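Local coordinates for protein cycloalternan-forming enzyme (Listeria monocytogenes serovar 1/2a, PDB 5F7U) that belongs to glycosyl hydrolase family 31, with a TIM-barrel domain and further beta-rich domains, and carries bound glycans and magnesium ions, at residues E738-G743 and V748-Q753; I771-V776 and I783-D788. The protein carries 1 engineered substitution. All coordinates share one frame; numbering follows the deposited sequence.

Interaction 1 (E738-G743 and V748-Q753); sequences EQYMFG and VAPIVQ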
ATOM      1  N   GLU A 738      -5.785  -2.982  12.025  1.00 12.40           N
ATOM      2  CA  GLU A 738      -5.725  -1.733  12.776  1.00 12.45           C
ATOM      3  C   GLU A 738      -4.364  -1.527  13.435  1.00 12.27           C
ATOM      4  O   GLU A 738      -4.214  -0.751  14.391  1.00 12.52           O
ATOM      5  CB  GLU A 738      -6.878  -1.630  13.794  1.00 13.01           C
ATOM      6  CG  GLU A 738      -8.257  -1.839  13.177  1.00 13.87           C
ATOM      7  CD  GLU A 738      -9.421  -1.588  14.134  1.00 14.83           C
ATOM      8  OE1 GLU A 738      -9.203  -1.263  15.323  1.00 15.14           O
ATOM      9  OE2 GLU A 738     -10.587  -1.672  13.663  1.00 15.71           O
ATOM     10  N   GLN A 739      -3.363  -2.210  12.891  1.00 11.83           N
ATOM     11  CA  GLN A 739      -1.961  -1.980  13.250  1.00 11.82           C
ATOM     12  C   GLN A 739      -1.122  -2.451  12.078  1.00 11.53           C
ATOM     13  O   GLN A 739      -1.624  -3.166  11.197  1.00 11.89           O
ATOM     14  CB  GLN A 739      -1.567  -2.739  14.519  1.00 12.04           C
ATOM     15  CG  GLN A 739      -1.598  -4.266  14.376  1.00 12.25           C
ATOM     16  CD  GLN A 739      -1.263  -4.950  15.690  1.00 12.82           C
ATOM     17  OE1 GLN A 739      -2.060  -4.949  16.616  1.00 13.35           O
ATOM     18  NE2 GLN A 739      -0.078  -5.541  15.763  1.00 12.65           N
ATOM     19  N   TYR A 740       0.157  -2.094  12.083  1.00 11.47           N
ATOM     20  CA  TYR A 740       1.034  -2.483  10.982  1.00 11.39           C
ATOM     21  C   TYR A 740       2.479  -2.258  11.335  1.00 11.40           C
ATOM     22  O   TYR A 740       2.796  -1.591  12.338  1.00 11.53           O
ATOM     23  CB  TYR A 740       0.693  -1.673   9.719  1.00 11.34           C
ATOM     24  CG  TYR A 740       0.653  -0.176   9.900  1.00 11.69           C
ATOM     25  CD1 TYR A 740       1.822   0.612   9.796  1.00 11.86           C
ATOM     26  CD2 TYR A 740      -0.571   0.479  10.156  1.00 11.91           C
ATOM     27  CE1 TYR A 740       1.765   2.008   9.941  1.00 12.33           C
ATOM     28  CE2 TYR A 740      -0.630   1.871  10.299  1.00 12.17           C
ATOM     29  CZ  TYR A 740       0.537   2.621  10.188  1.00 12.35           C
ATOM     30  OH  TYR A 740       0.469   4.005  10.321  1.00 12.73           O
ATOM     31  N   MET A 741       3.367  -2.809  10.514  1.00 11.74           N
ATOM     32  CA  MET A 741       4.796  -2.524  10.652  1.00 12.22           C
ATOM     33  C   MET A 741       5.135  -1.354   9.747  1.00 12.28           C
ATOM     34  O   MET A 741       4.589  -1.234   8.638  1.00 12.31           O
ATOM     35  CB  MET A 741       5.656  -3.728  10.255  1.00 12.90           C
ATOM     36  CG  MET A 741       5.485  -4.965  11.138  1.00 13.36           C
ATOM     37  SD  MET A 741       5.875  -4.688  12.878  1.00 14.90           S
ATOM     38  CE  MET A 741       7.617  -4.257  12.829  1.00 14.74           C
ATOM     39  N   PHE A 742       6.033  -0.496  10.216  1.00 12.05           N
ATOM     40  CA  PHE A 742       6.438   0.687   9.459  1.00 12.39           C
ATOM     41  C   PHE A 742       7.954   0.700   9.419  1.00 12.88           C
ATOM     42  O   PHE A 742       8.600   0.747  10.474  1.00 13.00           O
ATOM     43  CB  PHE A 742       5.869   1.950  10.129  1.00 12.37           C
ATOM     44  CG  PHE A 742       6.082   3.215   9.350  1.00 12.63           C
ATOM     45  CD1 PHE A 742       5.683   3.318   8.014  1.00 12.67           C
ATOM     46  CD2 PHE A 742       6.647   4.327   9.977  1.00 12.86           C
ATOM     47  CE1 PHE A 742       5.873   4.496   7.304  1.00 12.95           C
ATOM     48  CE2 PHE A 742       6.823   5.517   9.270  1.00 13.37           C
ATOM     49  CZ  PHE A 742       6.431   5.602   7.943  1.00 13.23           C
ATOM     50  N   GLY A 743       8.521   0.609   8.209  1.00 13.37           N
ATOM     51  CA  GLY A 743       9.958   0.245   8.054  1.00 14.46           C
ATOM     52  C   GLY A 743      10.180  -1.158   8.622  1.00 15.43           C
ATOM     53  O   GLY A 743       9.223  -1.911   8.773  1.00 14.67           O
ATOM     54  N   VAL A 748       3.216   0.038  14.551  1.00 12.04           N
ATOM     55  CA  VAL A 748       2.350   1.210  14.759  1.00 11.90           C
ATOM     56  C   VAL A 748       0.911   0.736  14.926  1.00 11.93           C
ATOM     57  O   VAL A 748       0.425  -0.041  14.115  1.00 11.73           O
ATOM     58  CB  VAL A 748       2.412   2.188  13.546  1.00 11.80           C
ATOM     59  CG1 VAL A 748       1.482   3.380  13.744  1.00 11.86           C
ATOM     60  CG2 VAL A 748       3.837   2.659  13.309  1.00 11.84           C
ATOM     61  N   ALA A 749       0.207   1.270  15.931  1.00 12.45           N
ATOM     62  CA  ALA A 749      -1.163   0.863  16.194  1.00 13.09           C
ATOM     63  C   ALA A 749      -2.117   2.057  16.267  1.00 13.39           C
ATOM     64  O   ALA A 749      -2.421   2.543  17.348  1.00 13.89           O
ATOM     65  CB  ALA A 749      -1.208   0.007  17.464  1.00 13.17           C
ATOM     66  N   PRO A 750      -2.596   2.546  15.097  1.00 13.61           N
ATOM     67  CA  PRO A 750      -3.438   3.738  15.180  1.00 13.60           C
ATOM     68  C   PRO A 750      -4.806   3.415  15.776  1.00 13.64           C
ATOM     69  O   PRO A 750      -5.232   2.256  15.763  1.00 13.73           O
ATOM     70  CB  PRO A 750      -3.561   4.183  13.726  1.00 13.87           C
ATOM     71  CG  PRO A 750      -3.450   2.934  12.947  1.00 13.91           C
ATOM     72  CD  PRO A 750      -2.436   2.084  13.702  1.00 13.49           C
ATOM     73  N   ILE A 751      -5.448   4.426  16.345  1.00 13.47           N
ATOM     74  CA  ILE A 751      -6.784   4.252  16.905  1.00 13.55           C
ATOM     75  C   ILE A 751      -7.748   4.682  15.807  1.00 13.77           C
ATOM     76  O   ILE A 751      -7.832   5.882  15.472  1.00 14.02           O
ATOM     77  CB  ILE A 751      -6.994   5.080  18.203  1.00 13.85           C
ATOM     78  CG1 ILE A 751      -6.263   4.462  19.402  1.00 14.29           C
ATOM     79  CG2 ILE A 751      -8.474   5.081  18.593  1.00 14.09           C
ATOM     80  CD1 ILE A 751      -4.758   4.611  19.430  1.00 14.59           C
ATOM     81  N   VAL A 752      -8.459   3.707  15.234  1.00 13.65           N
ATOM     82  CA  VAL A 752      -9.334   3.986  14.078  1.00 13.67           C
ATOM     83  C   VAL A 752     -10.806   3.777  14.425  1.00 14.36           C
ATOM     84  O   VAL A 752     -11.660   3.676  13.533  1.00 14.31           O
ATOM     85  CB  VAL A 752      -8.953   3.147  12.834  1.00 13.46           C
ATOM     86  CG1 VAL A 752      -7.511   3.448  12.420  1.00 13.24           C
ATOM     87  CG2 VAL A 752      -9.128   1.661  13.124  1.00 13.61           C
ATOM     88  N   GLN A 753     -11.093   3.733  15.722  1.00 15.23           N
ATOM     89  CA  GLN A 753     -12.473   3.611  16.210  1.00 16.28           C
ATOM     90  C   GLN A 753     -12.858   4.840  16.996  1.00 16.63           C
ATOM     91  O   GLN A 753     -12.115   5.293  17.860  1.00 16.51           O
ATOM     92  CB  GLN A 753     -12.626   2.382  17.100  1.00 16.90           C
ATOM     93  CG  GLN A 753     -12.327   1.070  16.385  1.00 17.68           C
ATOM     94  CD  GLN A 753     -12.353  -0.112  17.324  1.00 18.94           C
ATOM     95  OE1 GLN A 753     -13.155  -0.150  18.264  1.00 20.81           O
ATOM     96  NE2 GLN A 753     -11.470  -1.086  17.096  1.00 18.94           N
TER
HETATM   97  O   HOH W   1      -8.433   1.146  16.650  1.00 13.39           O

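Interaction 2 (I771-V776 and I783-D788); sequences IWNGGV and ISYYAD. With GLC (alpha-D-glucopyranose), chain B; GLC (alpha-D-glucopyranose), chain C.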
ATOM      1  N   ILE A 771       8.340   3.622  21.900  1.00 15.06           N
ATOM      2  CA  ILE A 771       9.360   4.602  21.466  1.00 15.49           C
ATOM      3  C   ILE A 771       9.261   5.969  22.147  1.00 15.54           C
ATOM      4  O   ILE A 771      10.205   6.760  22.083  1.00 15.72           O
ATOM      5  CB  ILE A 771       9.442   4.767  19.925  1.00 15.80           C
ATOM      6  CG1 ILE A 771       8.195   5.473  19.364  1.00 15.93           C
ATOM      7  CG2 ILE A 771       9.646   3.391  19.273  1.00 15.92           C
ATOM      8  CD1 ILE A 771       8.344   5.974  17.934  1.00 16.21           C
ATOM      9  N   TRP A 772       8.121   6.246  22.779  1.00 15.28           N
ATOM     10  CA  TRP A 772       7.852   7.558  23.355  1.00 15.67           C
ATOM     11  C   TRP A 772       8.376   7.671  24.777  1.00 16.01           C
ATOM     12  O   TRP A 772       8.689   8.769  25.227  1.00 16.46           O
ATOM     13  CB  TRP A 772       6.345   7.814  23.391  1.00 15.80           C
ATOM     14  CG  TRP A 772       5.680   7.654  22.065  1.00 15.64           C
ATOM     15  CD1 TRP A 772       4.874   6.614  21.660  1.00 15.78           C
ATOM     16  CD2 TRP A 772       5.725   8.579  20.972  1.00 15.97           C
ATOM     17  NE1 TRP A 772       4.431   6.830  20.368  1.00 15.52           N
ATOM     18  CE2 TRP A 772       4.932   8.028  19.923  1.00 15.68           C
ATOM     19  CE3 TRP A 772       6.355   9.815  20.774  1.00 16.51           C
ATOM     20  CZ2 TRP A 772       4.752   8.679  18.693  1.00 15.97           C
ATOM     21  CZ3 TRP A 772       6.172  10.479  19.535  1.00 16.45           C
ATOM     22  CH2 TRP A 772       5.378   9.899  18.515  1.00 15.91           C
ATOM     23  N   ASN A 773       8.446   6.538  25.482  1.00 15.92           N
ATOM     24  CA  ASN A 773       8.657   6.550  26.936  1.00 16.32           C
ATOM     25  C   ASN A 773       9.525   5.414  27.524  1.00 16.28           C
ATOM     26  O   ASN A 773       9.816   5.417  28.729  1.00 16.82           O
ATOM     27  CB  ASN A 773       7.293   6.639  27.676  1.00 16.30           C
ATOM     28  CG  ASN A 773       6.368   5.449  27.383  1.00 16.31           C
ATOM     29  OD1 ASN A 773       6.801   4.297  27.276  1.00 16.23           O
ATOM     30  ND2 ASN A 773       5.066   5.740  27.225  1.00 16.40           N
ATOM     31  N   GLY A 774       9.923   4.442  26.698  1.00 16.04           N
ATOM     32  CA  GLY A 774      10.745   3.333  27.186  1.00 16.02           C
ATOM     33  C   GLY A 774      10.015   2.217  27.914  1.00 15.96           C
ATOM     34  O   GLY A 774      10.662   1.374  28.558  1.00 16.16           O
ATOM     35  N   GLY A 775       8.678   2.191  27.836  1.00 15.62           N
ATOM     36  CA  GLY A 775       7.911   1.068  28.385  1.00 15.88           C
ATOM     37  C   GLY A 775       8.264  -0.219  27.661  1.00 15.77           C
ATOM     38  O   GLY A 775       8.267  -0.272  26.437  1.00 15.60           O
ATOM     39  N   VAL A 776       8.579  -1.264  28.416  1.00 16.43           N
ATOM     40  CA  VAL A 776       9.003  -2.515  27.799  1.00 16.37           C
ATOM     41  C   VAL A 776       7.799  -3.465  27.715  1.00 16.34           C
ATOM     42  O   VAL A 776       7.076  -3.637  28.693  1.00 16.86           O
ATOM     43  CB  VAL A 776      10.156  -3.157  28.587  1.00 16.78           C
ATOM     44  CG1 VAL A 776      10.579  -4.456  27.924  1.00 16.72           C
ATOM     45  CG2 VAL A 776      11.358  -2.203  28.643  1.00 17.29           C
ATOM     46  N   ILE A 783      -1.822  -6.728  24.056  1.00 15.61           N
ATOM     47  CA  ILE A 783      -1.788  -5.823  25.206  1.00 16.26           C
ATOM     48  C   ILE A 783      -2.897  -4.779  25.072  1.00 16.64           C
ATOM     49  O   ILE A 783      -3.435  -4.580  23.975  1.00 16.08           O
ATOM     50  CB  ILE A 783      -0.400  -5.152  25.404  1.00 16.32           C
ATOM     51  CG1 ILE A 783      -0.045  -4.205  24.234  1.00 15.85           C
ATOM     52  CG2 ILE A 783       0.676  -6.221  25.650  1.00 16.80           C
ATOM     53  CD1 ILE A 783       1.082  -3.239  24.564  1.00 16.30           C
ATOM     54  N   SER A 784      -3.243  -4.144  26.195  1.00 17.35           N
ATOM     55  CA  SER A 784      -4.151  -2.992  26.190  1.00 17.91           C
ATOM     56  C   SER A 784      -3.331  -1.741  26.470  1.00 17.63           C
ATOM     57  O   SER A 784      -2.689  -1.633  27.513  1.00 17.95           O
ATOM     58  CB  SER A 784      -5.256  -3.180  27.226  1.00 19.68           C
ATOM     59  OG  SER A 784      -6.201  -2.126  27.142  1.00 22.30           O
ATOM     60  N   TYR A 785      -3.327  -0.814  25.522  1.00 16.54           N
ATOM     61  CA  TYR A 785      -2.561   0.425  25.639  1.00 16.46           C
ATOM     62  C   TYR A 785      -3.526   1.591  25.801  1.00 16.38           C
ATOM     63  O   TYR A 785      -4.422   1.791  24.956  1.00 16.08           O
ATOM     64  CB  TYR A 785      -1.706   0.615  24.374  1.00 15.94           C
ATOM     65  CG  TYR A 785      -0.616   1.679  24.420  1.00 15.86           C
ATOM     66  CD1 TYR A 785      -0.919   3.022  24.218  1.00 16.10           C
ATOM     67  CD2 TYR A 785       0.737   1.321  24.574  1.00 16.20           C
ATOM     68  CE1 TYR A 785       0.081   3.998  24.208  1.00 16.60           C
ATOM     69  CE2 TYR A 785       1.741   2.278  24.560  1.00 16.08           C
ATOM     70  CZ  TYR A 785       1.405   3.612  24.382  1.00 16.59           C
ATOM     71  OH  TYR A 785       2.389   4.571  24.360  1.00 17.22           O
ATOM     72  N   TYR A 786      -3.368   2.360  26.889  1.00 16.70           N
ATOM     73  CA  TYR A 786      -4.200   3.545  27.056  1.00 17.40           C
ATOM     74  C   TYR A 786      -3.665   4.653  26.150  1.00 17.02           C
ATOM     75  O   TYR A 786      -2.524   5.114  26.307  1.00 16.65           O
ATOM     76  CB  TYR A 786      -4.264   4.033  28.519  1.00 18.91           C
ATOM     77  CG  TYR A 786      -5.031   5.342  28.633  1.00 20.78           C
ATOM     78  CD1 TYR A 786      -6.422   5.374  28.463  1.00 21.81           C
ATOM     79  CD2 TYR A 786      -4.362   6.550  28.871  1.00 21.95           C
ATOM     80  CE1 TYR A 786      -7.133   6.578  28.538  1.00 23.75           C
ATOM     81  CE2 TYR A 786      -5.058   7.755  28.947  1.00 23.79           C
ATOM     82  CZ  TYR A 786      -6.435   7.761  28.786  1.00 24.30           C
ATOM     83  OH  TYR A 786      -7.113   8.948  28.891  1.00 26.62           O
ATOM     84  N   ALA A 787      -4.509   5.081  25.210  1.00 16.66           N
ATOM     85  CA  ALA A 787      -4.125   6.151  24.294  1.00 16.27           C
ATOM     86  C   ALA A 787      -5.221   7.200  24.244  1.00 16.51           C
ATOM     87  O   ALA A 787      -6.280   7.001  23.611  1.00 16.33           O
ATOM     88  CB  ALA A 787      -3.860   5.584  22.902  1.00 16.16           C
ATOM     89  N   ASP A 788      -4.980   8.325  24.910  1.00 16.71           N
ATOM     90  CA  ASP A 788      -5.900   9.450  24.772  1.00 17.18           C
ATOM     91  C   ASP A 788      -5.798   9.973  23.351  1.00 16.64           C
ATOM     92  O   ASP A 788      -5.001   9.455  22.551  1.00 16.00           O
ATOM     93  CB  ASP A 788      -5.633  10.544  25.827  1.00 18.54           C
ATOM     94  CG  ASP A 788      -4.305  11.289  25.625  1.00 19.22           C
ATOM     95  OD1 ASP A 788      -3.732  11.359  24.509  1.00 18.96           O
ATOM     96  OD2 ASP A 788      -3.834  11.857  26.632  1.00 20.58           O
TER
HETATM   97  C1  GLC B   3       1.596   4.684  28.201  1.00 18.17           C
HETATM   98  C2  GLC B   3       0.317   3.911  27.873  1.00 17.94           C
HETATM   99  C3  GLC B   3       0.336   2.564  28.610  1.00 17.96           C
HETATM  100  C4  GLC B   3       1.636   1.798  28.314  1.00 17.98           C
HETATM  101  C5  GLC B   3       2.841   2.667  28.704  1.00 18.08           C
HETATM  102  C6  GLC B   3       4.210   2.046  28.442  1.00 17.34           C
HETATM  103  O2  GLC B   3      -0.819   4.683  28.283  1.00 18.01           O
HETATM  104  O3  GLC B   3      -0.827   1.796  28.283  1.00 18.38           O
HETATM  105  O4  GLC B   3       1.676   0.558  29.023  1.00 18.43           O
HETATM  106  O5  GLC B   3       2.763   3.882  27.942  1.00 17.82           O
HETATM  107  O6  GLC B   3       4.314   1.693  27.058  1.00 17.89           O
HETATM  108  C1  GLC C   1      -3.260   6.014  33.031  1.00 40.06           C
HETATM  109  C2  GLC C   1      -1.940   6.208  33.816  1.00 38.80           C
HETATM  110  C3  GLC C   1      -0.687   5.883  32.983  1.00 35.69           C
HETATM  111  C4  GLC C   1      -0.888   4.432  32.514  1.00 37.41           C
HETATM  112  C5  GLC C   1      -2.153   4.267  31.649  1.00 38.67           C
HETATM  113  C6  GLC C   1      -2.806   2.902  31.900  1.00 40.63           C
HETATM  114  O1  GLC C   1      -3.979   7.247  32.846  1.00 42.99           O
HETATM  115  O2  GLC C   1      -1.878   7.497  34.445  1.00 39.62           O
HETATM  116  O3  GLC C   1       0.486   6.206  33.789  1.00 30.00           O
HETATM  117  O4  GLC C   1       0.221   3.905  31.779  1.00 35.73           O
HETATM  118  O5  GLC C   1      -3.083   5.370  31.749  1.00 39.91           O
HETATM  119  O6  GLC C   1      -4.037   2.935  32.636  1.00 44.25           O

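Interaction 1 (E738-G743 and V748-Q753)
Tyr740 and Val748 form an antiparallel hydrogen-bonded pair where strands 740-742 and 746-748 meet in the C-terminal domain of this family 31 protein. The two strands make a beta hairpin within a six-stranded antiparallel sheet. Val748 N gives its hydrogen to Tyr740 O at 2.8 Å, and Tyr740 N returns one to Val748 O at 2.9 Å. At the far end of the contact a side-chain bond takes over. Gln753 NE2 donates to Glu738 OE1 at 2.9 Å, and the carboxylate oxygen receives it on its syn lone pair. The acceptor lies close to the plane of the Gln753 amide, while the carboxylate plane is turned 72° from it. A water donates to Glu738 OE1 and accepts from Val752 N, and so ties the carboxylate to the backbone opposite. With CG anti to the carbonyl carbon (chi1 -53°) and an extended chain beyond, Glu738 reaches across Val752. Val752 CG2 packs against this chain, 3.4 Å from Glu738 CD.

Between these ends the packing is apolar. Val748 lies alongside Tyr740, with its CB over one ring face in a CH-pi contact, 4.1 Å from the ring centroid. The Tyr740 hydroxyl is hydrogen-bonded to Phe654 O, and helix 607-622 packs against the ring through Leu614 and Leu618. Pro750 meets the same ring obliquely. Lys759 NZ bonds to both Glu738 O and Pro750 O, bringing the two carbonyl oxygens to one partner. Beyond Tyr740, Val748 CG2 rests on Phe742 CB at 3.8 Å.

Interaction 2 (I771-V776 and I783-D788)
Segment 771-776 and strand 781-786 form the C-terminal-domain side of a glycan pocket that residues such as Glu944 and His947 complete. A glucose unit, GLC of chain B, bridges the two. Direct contact between the protein segments is slight. Tyr785 OH comes within 4.1 Å of Asn773 ND2 and 4.2 Å of Trp772 CD1, with no hydrogen bond in either pair. The sugar makes the main connection. Asn773 ND2 donates to the ring oxygen O5 of chain B GLC at 3.0 Å. Asn773 OD1 accepts from Gly775 N at 2.9 Å, in the carbonyl plane. This Asx turn fixes the rotation of the amide and helps present ND2 to the sugar.

From the strand side, Tyr785 lays one ring face against the sugar, with C2 of chain B GLC 3.6 Å above the ring plane and over its centre. Tyr785 CG is anti to the backbone N (chi1 -167°), and in this setting the ring lies along the sugar. Its hydroxyl is hydrogen-bonded to Asp770 OD2, which also binds a GLC. Tyr786 N donates to O3 of chain B GLC at 3.0 Å, and Tyr786 O accepts from O2 of that sugar at 2.6 Å. Tyr786 CD2 also approaches O5 of chain C GLC, at 3.4 Å. An aromatic face against the pyranose, with polar groups around its rim, is typical of a carbohydrate-binding site.

Both segments of interaction 1 precede those of interaction 2 in sequence, and all four fall within the family 31 C-terminal domain range. The centres of the two interactions are about 13 Å apart. They meet directly where Ile751 CD1 packs on Ala787 CB at 3.7 Å. Strands 740-742 and 746-748 belong to the same six-stranded antiparallel sheet as strands 767-770 and 776-778, which flank the loop of segment 771-776. Strand 781-786 pairs instead with strand 758-763, whose side chains also touch residues of interaction 1. Through interaction 1 the domain packs on helices 607-622 and 642-653. Through interaction 2 it contributes one side of a glycan pocket shared with the carbohydrate-binding module region.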